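Local structure of IclR transcriptional regulator (Thermotoga maritima, 1MKM) at residues T98-L103 and I112-G117; S120-S125 and S218-K223. The protein probably binds DNA as a winged helix-turn-helix transcriptional repressor of the IclR family, with a zinc site in its C-terminal domain. All coordinates share one frame; numbering follows the deposited sequence.

Interaction 1: T98-L103 and I112-G117; sequences TVHLIL and IDKVEG
Val99 and Val115 face each other as an antiparallel hydrogen-bonded pair, where strands 98-105 and 108-115 form a beta hairpin. The axes of 98-103 and 112-115 run antiparallel (174°) and come within 4.8 Å. Val99 N gives to Val115 O at 3.0 Å, and Val115 N returns a bond to Val99 O. Further along, the register slips at a classic beta bulge, with Ile112 and Asp113 both opposite Leu101. Leu101 O takes the N-H of Ile112 in a nearly straight bond of 3.0 Å (169° at the hydrogen), while Leu101 N reaches Asp113 O in a more bent one.

His100 and Lys114 make the non-hydrogen-bonded pair between these two sites. Their side chains run side by side in the same direction; CG of Lys114 is anti to the backbone N (chi1 177°) and the chain stays extended, and its CG, CD and CE pass obliquely by the CE1 and ND1 part of the ring, Lys114 CE 3.3 Å from His100 CE1. The ammonium continues past the ring to a hydrogen bond with Ser125 OG. At the bulge, Ile112 CD1 presses to 3.4 Å from Leu103 CB, a tight fit, and also meets Leu101 CD2 at 3.7 Å. Where 112-117 leaves its strand, Gly117 N makes a weak hydrogen bond to Thr98 OG1 at 3.1 Å.

Val99, Leu101, Asp113 and Val115 share the opposite face from His100; of these, Val99, Asp113 and Val115 touch helix 79-93, where Asp113 OD2 is hydrogen-bonded to His85. One face is thus a mainly apolar seat for a helix; on the other, the His100 side chain, its ring bordered at CE1 by lysine methylenes, lies about 6 Å from the bound zinc ion, too far to coordinate it.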
loop_
_atom_site.group_PDB
_atom_site.type_symbol
_atom_site.label_atom_id
_atom_site.label_comp_id
_atom_site.label_asym_id
_atom_site.label_seq_id
_atom_site.Cartn_x
_atom_site.Cartn_y
_atom_site.Cartn_z
ATOM N N THR B 98 -12.279 -20.785 7.063
ATOM C CA THR B 98 -10.858 -21.077 7.165
ATOM C C THR B 98 -10.731 -22.601 7.306
ATOM O O THR B 98 -11.553 -23.244 7.958
ATOM C CB THR B 98 -10.254 -20.371 8.387
ATOM O OG1 THR B 98 -10.411 -18.954 8.232
ATOM C CG2 THR B 98 -8.786 -20.701 8.539
ATOM N N VAL B 99 -9.705 -23.158 6.674
ATOM C CA VAL B 99 -9.437 -24.595 6.664
ATOM C C VAL B 99 -8.044 -24.868 7.239
ATOM O O VAL B 99 -7.105 -24.147 6.916
ATOM C CB VAL B 99 -9.463 -25.118 5.210
ATOM C CG1 VAL B 99 -9.205 -26.629 5.163
ATOM C CG2 VAL B 99 -10.793 -24.761 4.565
ATOM N N HIS B 100 -7.911 -25.894 8.080
ATOM C CA HIS B 100 -6.614 -26.248 8.656
ATOM C C HIS B 100 -6.277 -27.690 8.349
ATOM O O HIS B 100 -7.159 -28.512 8.108
ATOM C CB HIS B 100 -6.602 -26.082 10.180
ATOM C CG HIS B 100 -6.783 -24.672 10.640
ATOM N ND1 HIS B 100 -5.725 -23.806 10.819
ATOM C CD2 HIS B 100 -7.900 -23.974 10.952
ATOM C CE1 HIS B 100 -6.181 -22.634 11.222
ATOM N NE2 HIS B 100 -7.500 -22.707 11.311
ATOM N N LEU B 101 -4.985 -27.988 8.356
ATOM C CA LEU B 101 -4.494 -29.339 8.132
ATOM C C LEU B 101 -3.393 -29.535 9.156
ATOM O O LEU B 101 -2.340 -28.891 9.068
ATOM C CB LEU B 101 -3.910 -29.501 6.724
ATOM C CG LEU B 101 -3.306 -30.896 6.486
ATOM C CD1 LEU B 101 -4.430 -31.895 6.429
ATOM C CD2 LEU B 101 -2.479 -30.957 5.190
ATOM N N ILE B 102 -3.632 -30.398 10.139
ATOM C CA ILE B 102 -2.626 -30.645 11.165
ATOM C C ILE B 102 -1.945 -31.982 10.974
ATOM O O ILE B 102 -2.608 -32.990 10.732
ATOM C CB ILE B 102 -3.226 -30.588 12.588
ATOM C CG1 ILE B 102 -3.974 -31.878 12.910
ATOM C CG2 ILE B 102 -4.188 -29.430 12.690
ATOM C CD1 ILE B 102 -4.505 -31.917 14.342
ATOM N N LEU B 103 -0.616 -31.974 11.070
ATOM C CA LEU B 103 0.207 -33.186 10.922
ATOM C C LEU B 103 0.359 -33.857 12.271
ATOM O O LEU B 103 0.754 -33.209 13.231
ATOM C CB LEU B 103 1.606 -32.824 10.401
ATOM C CG LEU B 103 2.660 -33.928 10.249
ATOM C CD1 LEU B 103 2.260 -34.896 9.140
ATOM C CD2 LEU B 103 4.005 -33.288 9.921
ATOM N N ILE B 112 0.353 -27.662 9.307
ATOM C CA ILE B 112 1.211 -27.790 8.148
ATOM C C ILE B 112 0.659 -27.112 6.909
ATOM O O ILE B 112 1.307 -27.097 5.867
ATOM C CB ILE B 112 1.519 -29.278 7.862
ATOM C CG1 ILE B 112 0.241 -30.114 8.000
ATOM C CG2 ILE B 112 2.596 -29.774 8.830
ATOM C CD1 ILE B 112 0.387 -31.532 7.521
ATOM N N ASP B 113 -0.539 -26.553 7.028
ATOM C CA ASP B 113 -1.172 -25.815 5.938
ATOM C C ASP B 113 -2.436 -25.129 6.451
ATOM O O ASP B 113 -3.107 -25.628 7.355
ATOM C CB ASP B 113 -1.538 -26.738 4.773
ATOM C CG ASP B 113 -1.661 -25.987 3.449
ATOM O OD1 ASP B 113 -2.019 -24.794 3.460
ATOM O OD2 ASP B 113 -1.404 -26.592 2.388
ATOM N N LYS B 114 -2.755 -23.974 5.887
ATOM C CA LYS B 114 -3.945 -23.256 6.304
ATOM C C LYS B 114 -4.434 -22.345 5.183
ATOM O O LYS B 114 -3.653 -21.598 4.580
ATOM C CB LYS B 114 -3.654 -22.431 7.576
ATOM C CG LYS B 114 -4.813 -21.566 8.077
ATOM C CD LYS B 114 -4.307 -20.480 9.023
ATOM C CE LYS B 114 -5.446 -19.763 9.729
ATOM N NZ LYS B 114 -4.970 -18.661 10.618
ATOM N N VAL B 115 -5.726 -22.428 4.882
ATOM C CA VAL B 115 -6.318 -21.566 3.862
ATOM C C VAL B 115 -7.233 -20.593 4.585
ATOM O O VAL B 115 -8.248 -21.003 5.142
ATOM C CB VAL B 115 -7.200 -22.334 2.859
ATOM C CG1 VAL B 115 -7.994 -21.328 2.011
ATOM C CG2 VAL B 115 -6.366 -23.214 1.978
ATOM N N GLU B 116 -6.890 -19.310 4.567
ATOM C CA GLU B 116 -7.724 -18.318 5.229
ATOM C C GLU B 116 -9.077 -18.193 4.536
ATOM O O GLU B 116 -9.199 -18.400 3.329
ATOM C CB GLU B 116 -7.030 -16.953 5.258
ATOM C CG GLU B 116 -5.722 -16.924 6.032
ATOM C CD GLU B 116 -5.207 -15.511 6.256
ATOM O OE1 GLU B 116 -5.186 -14.727 5.283
ATOM O OE2 GLU B 116 -4.818 -15.182 7.400
ATOM N N GLY B 117 -10.093 -17.859 5.320
ATOM C CA GLY B 117 -11.429 -17.703 4.788
ATOM C C GLY B 117 -11.678 -16.250 4.426
ATOM O O GLY B 117 -10.799 -15.379 4.556
#

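Interaction 2: S120-S125 and S218-K223; sequences SIPMVS and SGVARK
Ile121 and Ser218 meet through van der Waals contact, as does everything else that joins these two segments. The isoleucine points at the last residues of strand 211-220 and touches them with two branches: CD1 ends 3.7 Å from Ser218 O, and Ile121 CG2 lies 4.0 Å from Gly219 CA, over backbone with no side chain on it. CG1 sits between the backbone N and the carbonyl carbon (chi1 55°), which sends the two branches to different residues of the strand. Alongside, Pro122 and Val220 meet at about a right angle, ring atom CD of Pro122 being 3.7 Å from Val220 CG2. Met123 comes in as an extended arm that passes Ser218 CB with its sulfur, SD, at 4.0 Å.

The two segments share no polar bond, but each has one of its own. Pro122 is the centre of an inverse gamma turn, closed by a short bond of 2.6 Å from Met123 N to Ile121 O; this tight bend brings Ile121, Pro122 and Met123 all to bear on the same strand end. In 218-223 Lys223 N bonds to Val220 O at 3.2 Å as the chain enters a 3-10 turn. Ser218 OG is buried here without a polar partner in the model, although its side chain lies about 4 Å from the bound zinc ion and from the zinc-binding Cys199.

Strand 211-220 is bonded on one flank to strand 98-105, Ser218 to Thr98, and on the other to strand 197-205, Gly219 to Met198. The loop spans this part of the sheet, with Met123 also touching His100, Tyr111 and Ile197. Beyond it lies a second subunit: Pro122 packs on Val220 of that neighbouring chain, and Ser120 N bonds to its Glu194.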
loop_
_atom_site.group_PDB
_atom_site.type_symbol
_atom_site.label_atom_id
_atom_site.label_comp_id
_atom_site.label_asym_id
_atom_site.label_seq_id
_atom_site.Cartn_x
_atom_site.Cartn_y
_atom_site.Cartn_z
ATOM N N SER B 120 -11.948 -12.543 8.792
ATOM C CA SER B 120 -10.975 -12.829 9.846
ATOM C C SER B 120 -11.723 -13.501 11.013
ATOM O O SER B 120 -12.834 -13.087 11.367
ATOM C CB SER B 120 -10.336 -11.526 10.338
ATOM O OG SER B 120 -9.898 -10.709 9.263
ATOM N N ILE B 121 -11.143 -14.543 11.598
ATOM C CA ILE B 121 -11.787 -15.212 12.730
ATOM C C ILE B 121 -10.911 -15.051 13.965
ATOM O O ILE B 121 -9.688 -15.066 13.864
ATOM C CB ILE B 121 -12.030 -16.704 12.442
ATOM C CG1 ILE B 121 -10.725 -17.397 12.032
ATOM C CG2 ILE B 121 -13.108 -16.839 11.352
ATOM C CD1 ILE B 121 -10.914 -18.884 11.697
ATOM N N PRO B 122 -11.527 -14.885 15.147
ATOM C CA PRO B 122 -10.785 -14.708 16.405
ATOM C C PRO B 122 -9.963 -15.902 16.879
ATOM O O PRO B 122 -10.009 -16.256 18.051
ATOM C CB PRO B 122 -11.881 -14.320 17.397
ATOM C CG PRO B 122 -13.069 -15.062 16.886
ATOM C CD PRO B 122 -12.981 -14.861 15.383
ATOM N N MET B 123 -9.198 -16.498 15.965
ATOM C CA MET B 123 -8.357 -17.663 16.254
ATOM C C MET B 123 -6.891 -17.336 15.970
ATOM O O MET B 123 -6.582 -16.688 14.973
ATOM C CB MET B 123 -8.795 -18.835 15.374
ATOM C CG MET B 123 -8.074 -20.140 15.616
ATOM S SD MET B 123 -8.707 -21.425 14.524
ATOM C CE MET B 123 -7.277 -22.490 14.352
ATOM N N VAL B 124 -5.984 -17.762 16.844
ATOM C CA VAL B 124 -4.565 -17.490 16.621
ATOM C C VAL B 124 -3.857 -18.762 16.187
ATOM O O VAL B 124 -3.399 -19.544 17.014
ATOM C CB VAL B 124 -3.855 -16.945 17.884
ATOM C CG1 VAL B 124 -2.406 -16.615 17.555
ATOM C CG2 VAL B 124 -4.556 -15.700 18.392
ATOM N N SER B 125 -3.772 -18.962 14.878
ATOM C CA SER B 125 -3.125 -20.140 14.317
ATOM C C SER B 125 -2.181 -19.719 13.205
ATOM O O SER B 125 -2.413 -18.726 12.527
ATOM C CB SER B 125 -4.180 -21.088 13.749
ATOM O OG SER B 125 -4.899 -20.446 12.710
ATOM N N SER B 218 -12.778 -24.149 10.326
ATOM C CA SER B 218 -12.818 -23.351 11.533
ATOM C C SER B 218 -13.481 -22.007 11.338
ATOM O O SER B 218 -13.302 -21.363 10.317
ATOM C CB SER B 218 -11.388 -23.169 12.056
ATOM O OG SER B 218 -10.697 -24.415 12.016
ATOM N N GLY B 219 -14.251 -21.582 12.328
ATOM C CA GLY B 219 -14.905 -20.297 12.228
ATOM C C GLY B 219 -15.567 -19.897 13.527
ATOM O O GLY B 219 -15.444 -20.596 14.533
ATOM N N VAL B 220 -16.266 -18.773 13.515
ATOM C CA VAL B 220 -16.940 -18.333 14.718
ATOM C C VAL B 220 -18.088 -19.285 15.042
ATOM O O VAL B 220 -18.722 -19.853 14.143
ATOM C CB VAL B 220 -17.486 -16.905 14.575
ATOM C CG1 VAL B 220 -18.129 -16.472 15.884
ATOM C CG2 VAL B 220 -16.357 -15.958 14.212
ATOM N N ALA B 221 -18.336 -19.447 16.337
ATOM C CA ALA B 221 -19.365 -20.333 16.854
ATOM C C ALA B 221 -20.726 -20.166 16.196
ATOM O O ALA B 221 -21.371 -21.158 15.827
ATOM C CB ALA B 221 -19.484 -20.135 18.356
ATOM N N ARG B 222 -21.155 -18.916 16.040
ATOM C CA ARG B 222 -22.452 -18.606 15.439
ATOM C C ARG B 222 -22.794 -19.439 14.203
ATOM O O ARG B 222 -23.906 -19.944 14.077
ATOM C CB ARG B 222 -22.528 -17.124 15.054
ATOM C CG ARG B 222 -22.263 -16.147 16.176
ATOM C CD ARG B 222 -22.695 -14.748 15.760
ATOM N NE ARG B 222 -22.176 -13.710 16.646
ATOM C CZ ARG B 222 -22.478 -12.420 16.535
ATOM N NH1 ARG B 222 -23.302 -12.010 15.578
ATOM N NH2 ARG B 222 -21.949 -11.533 17.371
ATOM N N LYS B 223 -21.837 -19.582 13.295
ATOM C CA LYS B 223 -22.060 -20.319 12.057
ATOM C C LYS B 223 -22.346 -21.820 12.153
ATOM O O LYS B 223 -23.128 -22.360 11.366
ATOM C CB LYS B 223 -20.871 -20.101 11.114
ATOM C CG LYS B 223 -20.768 -18.693 10.516
ATOM C CD LYS B 223 -19.532 -18.572 9.630
ATOM C CE LYS B 223 -19.330 -17.142 9.143
ATOM N NZ LYS B 223 -18.071 -16.989 8.348
#

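Overall arrangement
Both contacts are buried and reach the same antiparallel sheet of the C-terminal domain, their centres about 12 Å apart; interaction 1 lies within it, interaction 2 seats a loop on it. Interaction 1 is nearer the middle of the chain and joins sequence-neighbouring strands, mostly by backbone hydrogen bonds; interaction 2 brings together parts more than 90 residues apart by van der Waals contact alone, loop side chains against side chains and backbone of the strand end, and is more engaged with the second subunit, which interaction 1 meets at Glu116. They meet where strands 98-105 and 211-220 adjoin: Thr98 O is 2.8 Å from Ser218 N, a probable hydrogen bond. His100 and Ser218 both lie near the zinc ion.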